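PDB 5M2A: beta subunit of photoactivated adenylyl cyclase, which probably makes cyclic AMP from ATP under the control of blue light, which its flavin-binding BLUF domain senses. Local coordinates for residues 32-37 / 94-99. Numbering follows the deposited sequence.
Sequences KNNQRD and WAMKTI. With FMN (flavin mononucleotide), chain F.
Asn34 ND2 is shared between the backbone of Ala95 and the flavin. Its bond to Ala95 O is 2.9 Å long and nearly straight, at 167°. The carbonyl oxygen lies in the amide plane of Asn34, but ND2 itself stands above the carbonyl plane of Ala95. The second bond, from Asn34 ND2 to FMN O4, is longer at 3.3 Å. On the other branch of the amide, Asn34 OD1 accepts the N-H of FMN N3 at 2.9 Å, with an angle of 175°. Both ends of the amide are thus used, and the three bonds fix its flip. CG of Asn34 lies anti to the carbonyl carbon (chi1 -66°), which carries the amide off the helix to the pyrimidine part of the flavin.

Asn33, one residue earlier, donates from ND2 to FMN O2 at 3.0 Å. Met96 adds an apolar border: its side chain curls so that CE comes to 3.6 Å from Asn34 ND2. The same Met96 CE lies 3.8 Å from FMN O4. Outside the pocket, Gln35 CG rests on Ala95 CB at 3.6 Å.

This asparagine recognition of the flavin ring is characteristic of BLUF photoreceptors. Gln52, on strand 49-55, also hydrogen-bonds the FMN and touches Met96. By bonding both the flavin and Ala95 O, Asn34 ties the flavin site to the chain leading into strand 97-100. The last turn of helix 20-36 packs on the turn before that strand, which pairs in parallel with strand 40-46, and Leu64 of helix 58-69 packs against Asn34.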
# COMPACT_ATOMS: atom_id res chain seq x y z
N LYS A 32 -38.70 10.00 10.53
CA LYS A 32 -39.78 10.58 9.74
C LYS A 32 -39.56 10.34 8.25
O LYS A 32 -40.46 9.87 7.55
CB LYS A 32 -39.89 12.08 10.02
CG LYS A 32 -40.42 12.41 11.41
CD LYS A 32 -40.46 13.92 11.62
CE LYS A 32 -39.07 14.53 11.49
NZ LYS A 32 -39.05 15.98 11.78
N ASN A 33 -38.36 10.65 7.74
CA ASN A 33 -38.09 10.48 6.32
C ASN A 33 -38.09 9.01 5.93
O ASN A 33 -38.67 8.63 4.90
CB ASN A 33 -36.76 11.14 5.95
CG ASN A 33 -36.78 12.64 6.13
OD1 ASN A 33 -37.84 13.25 6.32
ND2 ASN A 33 -35.60 13.26 6.08
N ASN A 34 -37.45 8.16 6.74
CA ASN A 34 -37.34 6.75 6.38
C ASN A 34 -38.70 6.05 6.39
O ASN A 34 -38.93 5.14 5.58
CB ASN A 34 -36.37 6.04 7.32
CG ASN A 34 -34.94 6.54 7.16
OD1 ASN A 34 -34.68 7.49 6.42
ND2 ASN A 34 -34.01 5.90 7.86
N GLN A 35 -39.61 6.47 7.27
CA GLN A 35 -40.97 5.93 7.23
C GLN A 35 -41.68 6.34 5.94
O GLN A 35 -42.45 5.55 5.37
CB GLN A 35 -41.77 6.40 8.45
CG GLN A 35 -41.60 5.51 9.67
CD GLN A 35 -42.30 6.05 10.89
OE1 GLN A 35 -42.88 7.14 10.86
NE2 GLN A 35 -42.26 5.29 11.99
N ARG A 36 -41.45 7.57 5.48
CA ARG A 36 -42.03 7.99 4.20
C ARG A 36 -41.44 7.19 3.04
O ARG A 36 -42.17 6.76 2.15
CB ARG A 36 -41.79 9.48 4.00
CG ARG A 36 -42.12 9.98 2.60
CD ARG A 36 -41.81 11.46 2.45
NE ARG A 36 -40.46 11.77 2.91
CZ ARG A 36 -39.37 11.65 2.16
NH1 ARG A 36 -39.46 11.22 0.91
NH2 ARG A 36 -38.18 11.97 2.66
N ASP A 37 -40.13 6.98 3.05
CA ASP A 37 -39.44 6.29 1.97
C ASP A 37 -39.41 4.78 2.16
O ASP A 37 -38.76 4.09 1.36
CB ASP A 37 -38.01 6.82 1.83
CG ASP A 37 -37.97 8.24 1.31
OD1 ASP A 37 -38.90 8.64 0.58
OD2 ASP A 37 -37.00 8.96 1.63
N TRP A 94 -37.68 -0.94 12.42
CA TRP A 94 -36.97 0.27 12.82
C TRP A 94 -36.78 1.15 11.60
O TRP A 94 -35.91 0.88 10.77
CB TRP A 94 -35.62 -0.07 13.44
CG TRP A 94 -35.68 -0.90 14.68
CD1 TRP A 94 -36.74 -1.05 15.53
CD2 TRP A 94 -34.63 -1.71 15.22
NE1 TRP A 94 -36.41 -1.89 16.57
CE2 TRP A 94 -35.12 -2.31 16.40
CE3 TRP A 94 -33.32 -1.98 14.82
CZ2 TRP A 94 -34.34 -3.17 17.18
CZ3 TRP A 94 -32.54 -2.83 15.60
CH2 TRP A 94 -33.06 -3.42 16.76
N ALA A 95 -37.57 2.22 11.49
CA ALA A 95 -37.31 3.23 10.46
C ALA A 95 -35.88 3.74 10.57
O ALA A 95 -35.15 3.84 9.57
CB ALA A 95 -38.32 4.37 10.59
N MET A 96 -35.46 4.08 11.79
CA MET A 96 -34.05 4.33 12.09
C MET A 96 -33.83 4.24 13.59
O MET A 96 -34.19 5.16 14.34
CB MET A 96 -33.61 5.70 11.57
CG MET A 96 -32.13 5.99 11.80
SD MET A 96 -31.04 4.60 11.43
CE MET A 96 -31.45 4.27 9.72
N LYS A 97 -33.26 3.13 14.05
CA LYS A 97 -32.97 2.94 15.46
C LYS A 97 -31.58 3.48 15.75
O LYS A 97 -30.61 3.06 15.12
CB LYS A 97 -33.06 1.46 15.83
CG LYS A 97 -32.44 1.10 17.17
CD LYS A 97 -33.31 1.53 18.31
CE LYS A 97 -34.53 0.64 18.42
NZ LYS A 97 -35.51 1.15 19.42
N THR A 98 -31.48 4.42 16.69
CA THR A 98 -30.20 4.99 17.08
C THR A 98 -29.72 4.33 18.36
O THR A 98 -30.47 4.27 19.35
CB THR A 98 -30.29 6.50 17.27
OG1 THR A 98 -30.64 7.12 16.02
CG2 THR A 98 -28.95 7.07 17.76
N ILE A 99 -28.49 3.85 18.36
CA ILE A 99 -27.90 3.16 19.50
C ILE A 99 -26.63 3.90 19.89
O ILE A 99 -25.68 3.97 19.09
CB ILE A 99 -27.61 1.69 19.19
CG1 ILE A 99 -28.89 0.97 18.76
CG2 ILE A 99 -27.00 1.01 20.40
CD1 ILE A 99 -28.68 -0.46 18.35
N1 FMN F . -31.57 11.48 7.12
C2 FMN F . -32.58 10.59 6.80
O2 FMN F . -33.61 11.00 6.26
N3 FMN F . -32.44 9.24 7.06
C4 FMN F . -31.29 8.78 7.66
O4 FMN F . -31.16 7.58 7.90
C4A FMN F . -30.28 9.66 7.99
N5 FMN F . -29.14 9.18 8.60
C5A FMN F . -28.13 10.05 8.93
C6 FMN F . -26.99 9.54 9.53
C7 FMN F . -25.96 10.40 9.87
C7M FMN F . -24.73 9.84 10.53
C8 FMN F . -26.07 11.77 9.61
C8M FMN F . -24.97 12.71 9.98
C9 FMN F . -27.22 12.27 9.01
C9A FMN F . -28.25 11.41 8.66
N10 FMN F . -29.39 11.90 8.05
C10 FMN F . -30.42 11.02 7.72
C1' FMN F . -29.51 13.37 7.80
C2' FMN F . -29.52 13.76 6.32
O2' FMN F . -28.19 13.95 5.89
C3' FMN F . -30.30 15.06 6.17
O3' FMN F . -29.85 15.99 7.13
C4' FMN F . -31.79 14.81 6.37
O4' FMN F . -32.24 13.86 5.43
C5' FMN F . -32.60 16.09 6.20
O5' FMN F . -32.40 16.59 4.90
P FMN F . -33.30 17.79 4.33
O1P FMN F . -34.62 17.20 3.88
O2P FMN F . -33.53 18.80 5.42
O3P FMN F . -32.59 18.43 3.16